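PDB 1JM1: rieske iron-sulfur protein soxF from Sulfolobus acidocaldarius, which binds a Rieske-type [2Fe-2S] cluster and probably carries electrons in the respiratory chain of this archaeon. Local coordinates for residues A[121-133]-A[138-150]. Numbering follows the deposited sequence. Where two conformers were deposited one is given.
Sequences DLHCPCHGSIYAL and VVVSGPAPRPLPI. With MG (magnesium ion), chain B; FES (Fe2/s2 (inorganic) cluster), chain C.
Tyr131 lays one ring face against Leu148, whose CB stands 3.9 Å from the ring centroid in a CH-pi contact offset toward the rim; the two side chains cross at about a right angle. Val139 lies side by side with Tyr131, its CG2 3.8 Å from Tyr131 CE2, and the Arg146 carbonyl meets the ring edge. With CG anti to the carbonyl carbon (chi1 -56°), the ring reaches along 138-150 until OH lies 3.3 Å from Ala144 CB and is hydrogen-bonded to the backbone N of Val95, beside the cluster ligand Cys94. A leucine here would probably leave Val95 N without its hydroxyl partner and Leu148 CB without the flat ring face it packs on. Ala144 CB also abuts Ser129 OG, which sits 3.1 Å from the cluster sulfur S1 and accepts a weak hydrogen bond from Ala144 N. As in Rieske cluster-binding loops, Cys124 SG binds FE1 with Cys94, and His127 ND1 binds FE2 with His96; Cys126 is disulfide-bonded to Cys99. On the face opposite Tyr131, Ile130 crosses Val140, which reaches in from the edge, at about a right angle (CG2 to CG2 3.7 Å), and Ala132 CB meets Val140 CG1. Backbone hydrogen bonds join the strands, the straightest from Ala132 N to Val138 O (2.8 Å, 172°). Strand 138-141 is outermost in the sheet within this chain, beside 130-132, which pairs antiparallel with 121-123, while Leu148 and Leu133 pack on Phe90 of strand 87-91.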
ATOM      1  N   ASP A 121       3.357  11.189  -3.632  1.00 11.71           N
ATOM      2  CA  ASP A 121       4.514  10.999  -2.792  1.00 11.93           C
ATOM      3  C   ASP A 121       4.125  10.940  -1.339  1.00 11.14           C
ATOM      4  O   ASP A 121       3.424  11.849  -0.826  1.00 13.15           O
ATOM      5  CB  ASP A 121       5.535  12.134  -3.019  1.00 12.34           C
ATOM      6  CG  ASP A 121       6.180  12.093  -4.378  1.00 14.30           C
ATOM      7  OD1 ASP A 121       6.518  10.975  -4.847  1.00 15.64           O
ATOM      8  OD2 ASP A 121       6.356  13.158  -4.961  1.00 17.47           O
ATOM      9  N   LEU A 122       4.494   9.892  -0.637  1.00 10.85           N
ATOM     10  CA  LEU A 122       4.112   9.658   0.743  1.00 10.84           C
ATOM     11  C   LEU A 122       5.320   9.946   1.659  1.00 10.86           C
ATOM     12  O   LEU A 122       6.353   9.245   1.561  1.00 11.21           O
ATOM     13  CB  LEU A 122       3.614   8.247   0.907  1.00 11.02           C
ATOM     14  CG  LEU A 122       3.146   7.832   2.299  1.00 10.75           C
ATOM     15  CD1 LEU A 122       2.124   8.809   2.899  1.00 12.65           C
ATOM     16  CD2 LEU A 122       2.549   6.418   2.229  1.00 12.41           C
ATOM     17  N   HIS A 123       5.210  10.981   2.478  1.00 11.49           N
ATOM     18  CA  HIS A 123       6.300  11.532   3.277  1.00 11.70           C
ATOM     19  C   HIS A 123       6.088  11.171   4.757  1.00 11.38           C
ATOM     20  O   HIS A 123       5.069  11.563   5.360  1.00 12.31           O
ATOM     21  CB  HIS A 123       6.308  13.059   3.025  1.00 12.68           C
ATOM     22  CG  HIS A 123       7.342  13.843   3.734  1.00 13.21           C
ATOM     23  ND1 HIS A 123       7.732  15.062   3.195  1.00 15.91           N
ATOM     24  CD2 HIS A 123       8.050  13.689   4.868  1.00 14.39           C
ATOM     25  CE1 HIS A 123       8.614  15.565   4.030  1.00 17.04           C
ATOM     26  NE2 HIS A 123       8.863  14.788   5.077  1.00 16.08           N
ATOM     27  N   CYS A 124       7.041  10.462   5.324  1.00 11.35           N
ATOM     28  CA  CYS A 124       6.970  10.010   6.702  1.00 11.46           C
ATOM     29  C   CYS A 124       7.355  11.126   7.647  1.00 11.91           C
ATOM     30  O   CYS A 124       8.405  11.772   7.484  1.00 12.68           O
ATOM     31  CB  CYS A 124       7.958   8.846   6.911  1.00 11.47           C
ATOM     32  SG  CYS A 124       7.800   8.173   8.614  1.00 11.77           S
ATOM     33  N   PRO A 125       6.563  11.388   8.706  1.00 12.09           N
ATOM     34  CA  PRO A 125       6.899  12.475   9.642  1.00 12.96           C
ATOM     35  C   PRO A 125       8.093  12.162  10.509  1.00 13.25           C
ATOM     36  O   PRO A 125       8.659  13.121  11.088  1.00 15.74           O
ATOM     37  CB  PRO A 125       5.626  12.575  10.498  1.00 13.90           C
ATOM     38  CG  PRO A 125       5.047  11.180  10.467  1.00 13.61           C
ATOM     39  CD  PRO A 125       5.313  10.701   9.035  1.00 12.62           C
ATOM     40  N   CYS A 126       8.478  10.925  10.720  1.00 12.52           N
ATOM     41  CA  CYS A 126       9.487  10.660  11.737  1.00 13.15           C
ATOM     42  C   CYS A 126      10.869  11.118  11.315  1.00 12.59           C
ATOM     43  O   CYS A 126      11.524  11.842  12.055  1.00 14.97           O
ATOM     44  CB  CYS A 126       9.441   9.181  12.145  0.77 11.82           C
ATOM     45  SG  CYS A 126       7.861   8.846  12.995  0.77 11.57           S
ATOM     46  N   HIS A 127      11.319  10.732  10.106  1.00 12.55           N
ATOM     47  CA  HIS A 127      12.659  11.118   9.627  1.00 13.23           C
ATOM     48  C   HIS A 127      12.625  11.559   8.166  1.00 13.42           C
ATOM     49  O   HIS A 127      13.682  11.740   7.572  1.00 14.90           O
ATOM     50  CB  HIS A 127      13.777  10.087   9.876  1.00 13.17           C
ATOM     51  CG  HIS A 127      13.667   9.431  11.218  1.00 12.61           C
ATOM     52  ND1 HIS A 127      12.890   8.285  11.372  1.00 12.39           N
ATOM     53  CD2 HIS A 127      14.137   9.798  12.409  1.00 13.64           C
ATOM     54  CE1 HIS A 127      12.941   8.004  12.659  1.00 12.39           C
ATOM     55  NE2 HIS A 127      13.676   8.880  13.314  1.00 13.08           N
ATOM     56  N   GLY A 128      11.461  11.804   7.567  1.00 12.75           N
ATOM     57  CA  GLY A 128      11.391  12.426   6.264  1.00 13.43           C
ATOM     58  C   GLY A 128      11.627  11.506   5.079  1.00 12.96           C
ATOM     59  O   GLY A 128      11.872  11.997   3.949  1.00 13.64           O
ATOM     60  N   SER A 129      11.495  10.189   5.223  1.00 11.84           N
ATOM     61  CA  SER A 129      11.477   9.320   4.056  1.00 11.58           C
ATOM     62  C   SER A 129      10.310   9.669   3.165  1.00 11.34           C
ATOM     63  O   SER A 129       9.196   9.875   3.643  1.00 12.17           O
ATOM     64  CB  SER A 129      11.398   7.850   4.461  1.00 11.72           C
ATOM     65  OG  SER A 129      12.514   7.451   5.175  1.00 12.42           O
ATOM     66  N   ILE A 130      10.565   9.719   1.852  1.00 11.42           N
ATOM     67  CA  ILE A 130       9.518   9.976   0.860  1.00 11.51           C
ATOM     68  C   ILE A 130       9.501   8.823  -0.125  1.00 10.68           C
ATOM     69  O   ILE A 130      10.512   8.547  -0.771  1.00 11.60           O
ATOM     70  CB  ILE A 130       9.672  11.319   0.150  1.00 11.99           C
ATOM     71  CG1 ILE A 130       9.750  12.485   1.188  1.00 13.33           C
ATOM     72  CG2 ILE A 130       8.541  11.535  -0.839  1.00 12.96           C
ATOM     73  CD1 ILE A 130       9.913  13.862   0.559  1.00 15.59           C
ATOM     74  N   TYR A 131       8.333   8.217  -0.258  1.00 10.58           N
ATOM     75  CA  TYR A 131       8.089   7.091  -1.171  1.00 10.34           C
ATOM     76  C   TYR A 131       7.266   7.558  -2.345  1.00 10.44           C
ATOM     77  O   TYR A 131       6.195   8.143  -2.177  1.00 11.06           O
ATOM     78  CB  TYR A 131       7.354   5.998  -0.439  1.00 10.38           C
ATOM     79  CG  TYR A 131       8.042   5.484   0.818  1.00 10.38           C
ATOM     80  CD1 TYR A 131       7.617   5.905   2.082  1.00 11.04           C
ATOM     81  CD2 TYR A 131       9.103   4.600   0.733  1.00 10.46           C
ATOM     82  CE1 TYR A 131       8.255   5.427   3.208  1.00 11.05           C
ATOM     83  CE2 TYR A 131       9.711   4.085   1.869  1.00 10.70           C
ATOM     84  CZ  TYR A 131       9.270   4.506   3.107  1.00 10.40           C
ATOM     85  OH  TYR A 131       9.861   3.949   4.217  1.00 11.23           O
ATOM     86  N   ALA A 132       7.763   7.294  -3.571  1.00 10.27           N
ATOM     87  CA  ALA A 132       7.097   7.704  -4.790  1.00 10.45           C
ATOM     88  C   ALA A 132       6.160   6.583  -5.210  1.00 10.39           C
ATOM     89  O   ALA A 132       6.562   5.609  -5.861  1.00 10.33           O
ATOM     90  CB  ALA A 132       8.126   8.018  -5.848  1.00 11.25           C
ATOM     91  N   LEU A 133       4.882   6.667  -4.799  1.00 10.57           N
ATOM     92  CA  LEU A 133       3.942   5.565  -5.019  1.00 10.69           C
ATOM     93  C   LEU A 133       3.751   5.249  -6.493  1.00 10.83           C
ATOM     94  O   LEU A 133       3.640   4.076  -6.865  1.00 11.39           O
ATOM     95  CB  LEU A 133       2.599   5.881  -4.371  1.00 11.04           C
ATOM     96  CG  LEU A 133       2.639   6.205  -2.874  1.00 11.27           C
ATOM     97  CD1 LEU A 133       1.198   6.329  -2.356  1.00 12.31           C
ATOM     98  CD2 LEU A 133       3.405   5.157  -2.066  1.00 12.27           C
ATOM     99  N   VAL A 138       9.401   3.535  -4.551  1.00 10.34           N
ATOM    100  CA  VAL A 138      10.829   3.782  -4.391  1.00 10.63           C
ATOM    101  C   VAL A 138      11.056   5.050  -3.556  1.00 10.79           C
ATOM    102  O   VAL A 138      10.261   5.969  -3.526  1.00 10.87           O
ATOM    103  CB  VAL A 138      11.529   3.852  -5.739  1.00 11.15           C
ATOM    104  CG1 VAL A 138      11.429   2.528  -6.483  1.00 11.49           C
ATOM    105  CG2 VAL A 138      11.046   4.974  -6.594  1.00 11.60           C
ATOM    106  N   VAL A 139      12.212   5.040  -2.884  1.00 11.25           N
ATOM    107  CA  VAL A 139      12.573   6.150  -1.993  1.00 11.71           C
ATOM    108  C   VAL A 139      13.178   7.271  -2.799  1.00 12.29           C
ATOM    109  O   VAL A 139      14.196   7.051  -3.495  1.00 15.00           O
ATOM    110  CB  VAL A 139      13.544   5.645  -0.893  1.00 12.94           C
ATOM    111  CG1 VAL A 139      13.933   6.834   0.026  1.00 14.29           C
ATOM    112  CG2 VAL A 139      12.913   4.504  -0.128  1.00 13.55           C
ATOM    113  N   VAL A 140      12.631   8.463  -2.716  1.00 11.91           N
ATOM    114  CA  VAL A 140      13.113   9.646  -3.414  1.00 12.91           C
ATOM    115  C   VAL A 140      13.710  10.667  -2.476  1.00 13.54           C
ATOM    116  O   VAL A 140      14.271  11.655  -2.962  1.00 15.80           O
ATOM    117  CB  VAL A 140      12.046  10.228  -4.357  1.00 13.42           C
ATOM    118  CG1 VAL A 140      11.718   9.246  -5.519  1.00 14.57           C
ATOM    119  CG2 VAL A 140      10.777  10.620  -3.643  1.00 14.59           C
ATOM    120  N   SER A 141      13.594  10.512  -1.183  1.00 13.26           N
ATOM    121  CA  SER A 141      14.232  11.388  -0.204  1.00 14.13           C
ATOM    122  C   SER A 141      14.255  10.683   1.107  1.00 13.60           C
ATOM    123  O   SER A 141      13.437   9.811   1.375  1.00 13.26           O
ATOM    124  CB  SER A 141      13.373  12.701  -0.077  1.00 15.47           C
ATOM    125  OG  SER A 141      14.113  13.674   0.664  1.00 17.80           O
ATOM    126  N   GLY A 142      15.202  11.079   2.001  1.00 14.86           N
ATOM    127  CA  GLY A 142      15.210  10.582   3.354  1.00 14.56           C
ATOM    128  C   GLY A 142      15.874   9.248   3.475  1.00 14.07           C
ATOM    129  O   GLY A 142      16.452   8.717   2.531  1.00 15.59           O
ATOM    130  N   PRO A 143      15.846   8.694   4.682  1.00 13.69           N
ATOM    131  CA  PRO A 143      16.740   7.593   5.033  1.00 14.13           C
ATOM    132  C   PRO A 143      16.244   6.185   4.782  1.00 13.47           C
ATOM    133  O   PRO A 143      17.016   5.223   4.963  1.00 15.08           O
ATOM    134  CB  PRO A 143      16.997   7.833   6.559  1.00 15.00           C
ATOM    135  CG  PRO A 143      15.706   8.418   7.026  1.00 14.41           C
ATOM    136  CD  PRO A 143      15.289   9.329   5.901  1.00 14.49           C
ATOM    137  N   ALA A 144      15.013   5.956   4.369  1.00 13.06           N
ATOM    138  CA  ALA A 144      14.502   4.614   4.205  1.00 12.39           C
ATOM    139  C   ALA A 144      15.395   3.858   3.247  1.00 12.72           C
ATOM    140  O   ALA A 144      15.771   4.381   2.182  1.00 13.77           O
ATOM    141  CB  ALA A 144      13.071   4.617   3.672  1.00 12.94           C
ATOM    142  N   PRO A 145      15.750   2.624   3.571  1.00 12.83           N
ATOM    143  CA  PRO A 145      16.769   1.926   2.769  1.00 14.17           C
ATOM    144  C   PRO A 145      16.234   1.097   1.637  1.00 13.06           C
ATOM    145  O   PRO A 145      17.037   0.498   0.905  1.00 14.80           O
ATOM    146  CB  PRO A 145      17.449   1.032   3.840  1.00 17.14           C
ATOM    147  CG  PRO A 145      16.295   0.663   4.733  1.00 16.28           C
ATOM    148  CD  PRO A 145      15.535   1.950   4.875  1.00 14.36           C
ATOM    149  N   ARG A 146      14.929   1.037   1.444  1.00 12.16           N
ATOM    150  CA  ARG A 146      14.319   0.204   0.426  1.00 11.79           C
ATOM    151  C   ARG A 146      12.913   0.721   0.172  1.00 10.91           C
ATOM    152  O   ARG A 146      12.367   1.484   0.985  1.00 11.20           O
ATOM    153  CB  ARG A 146      14.298  -1.252   0.858  1.00 11.88           C
ATOM    154  CG  ARG A 146      13.483  -1.523   2.119  1.00 11.84           C
ATOM    155  CD  ARG A 146      13.695  -2.930   2.593  1.00 12.91           C
ATOM    156  NE  ARG A 146      12.913  -3.305   3.796  1.00 12.89           N
ATOM    157  CZ  ARG A 146      11.772  -3.914   3.796  1.00 11.34           C
ATOM    158  NH1 ARG A 146      11.105  -4.179   2.694  1.00 11.52           N
ATOM    159  NH2 ARG A 146      11.231  -4.268   4.979  1.00 12.79           N
ATOM    160  N   PRO A 147      12.303   0.310  -0.933  1.00 10.65           N
ATOM    161  CA  PRO A 147      10.970   0.826  -1.301  1.00 10.34           C
ATOM    162  C   PRO A 147       9.881   0.379  -0.328  1.00  9.90           C
ATOM    163  O   PRO A 147       9.925  -0.685   0.309  1.00 10.23           O
ATOM    164  CB  PRO A 147      10.733   0.252  -2.692  1.00 10.80           C
ATOM    165  CG  PRO A 147      12.117   0.025  -3.248  1.00 12.00           C
ATOM    166  CD  PRO A 147      12.887  -0.479  -2.048  1.00 11.53           C
ATOM    167  N   LEU A 148       8.810   1.167  -0.289  1.00  9.75           N
ATOM    168  CA  LEU A 148       7.636   0.816   0.481  1.00  9.71           C
ATOM    169  C   LEU A 148       6.974  -0.431  -0.102  1.00  9.26           C
ATOM    170  O   LEU A 148       6.666  -0.440  -1.298  1.00  9.92           O
ATOM    171  CB  LEU A 148       6.643   1.982   0.477  1.00  9.80           C
ATOM    172  CG  LEU A 148       5.440   1.807   1.400  1.00 10.07           C
ATOM    173  CD1 LEU A 148       5.873   1.781   2.861  1.00 10.57           C
ATOM    174  CD2 LEU A 148       4.467   2.970   1.181  1.00 10.81           C
ATOM    175  N   PRO A 149       6.736  -1.485   0.689  1.00  9.24           N
ATOM    176  CA  PRO A 149       6.113  -2.672   0.108  1.00  9.41           C
ATOM    177  C   PRO A 149       4.737  -2.406  -0.483  1.00  9.43           C
ATOM    178  O   PRO A 149       3.923  -1.646   0.069  1.00  9.83           O
ATOM    179  CB  PRO A 149       6.063  -3.646   1.291  1.00  9.83           C
ATOM    180  CG  PRO A 149       7.258  -3.233   2.119  1.00 10.44           C
ATOM    181  CD  PRO A 149       7.240  -1.704   2.037  1.00  9.84           C
ATOM    182  N   ILE A 150       4.493  -3.072  -1.597  1.00  9.63           N
ATOM    183  CA  ILE A 150       3.231  -3.090  -2.314  1.00  9.73           C
ATOM    184  C   ILE A 150       2.433  -4.320  -1.903  1.00  9.40           C
ATOM    185  O   ILE A 150       2.971  -5.422  -1.817  1.00 10.22           O
ATOM    186  CB  ILE A 150       3.459  -3.074  -3.849  1.00  9.98           C
ATOM    187  CG1 ILE A 150       4.131  -1.768  -4.241  1.00 12.00           C
ATOM    188  CG2 ILE A 150       2.174  -3.312  -4.618  1.00 11.15           C
ATOM    189  CD1 ILE A 150       4.679  -1.762  -5.674  1.00 14.44           C
TER
HETATM  190 MG    MG B 601       7.481  13.472  -6.739  1.00 20.91          MG
HETATM  191 FE1  FES C 501       9.704   6.827   8.578  1.00 11.36          FE
HETATM  192 FE2  FES C 501      12.091   7.108   9.850  1.00 11.88          FE
HETATM  193  S1  FES C 501      11.432   8.160   7.963  1.00 12.32           S
HETATM  194  S2  FES C 501      10.333   5.864  10.526  1.00 11.77           S
HETATM  195  O   HOH W   1       8.269  11.677  -6.649  1.00 18.58           O
HETATM  196  O   HOH W   2      13.061  14.186   3.074  1.00 23.19           O
HETATM  197  O   HOH W   3       9.193  14.286  -5.731  1.00 30.00           O
HETATM  198  O   HOH W   4       8.601  13.823  -8.453  1.00 24.37           O
HETATM  199  O   HOH W   5       5.996  12.670  -8.000  1.00 19.75           O
HETATM  200  O   HOH W   6       6.678  15.314  -6.860  1.00 22.10           O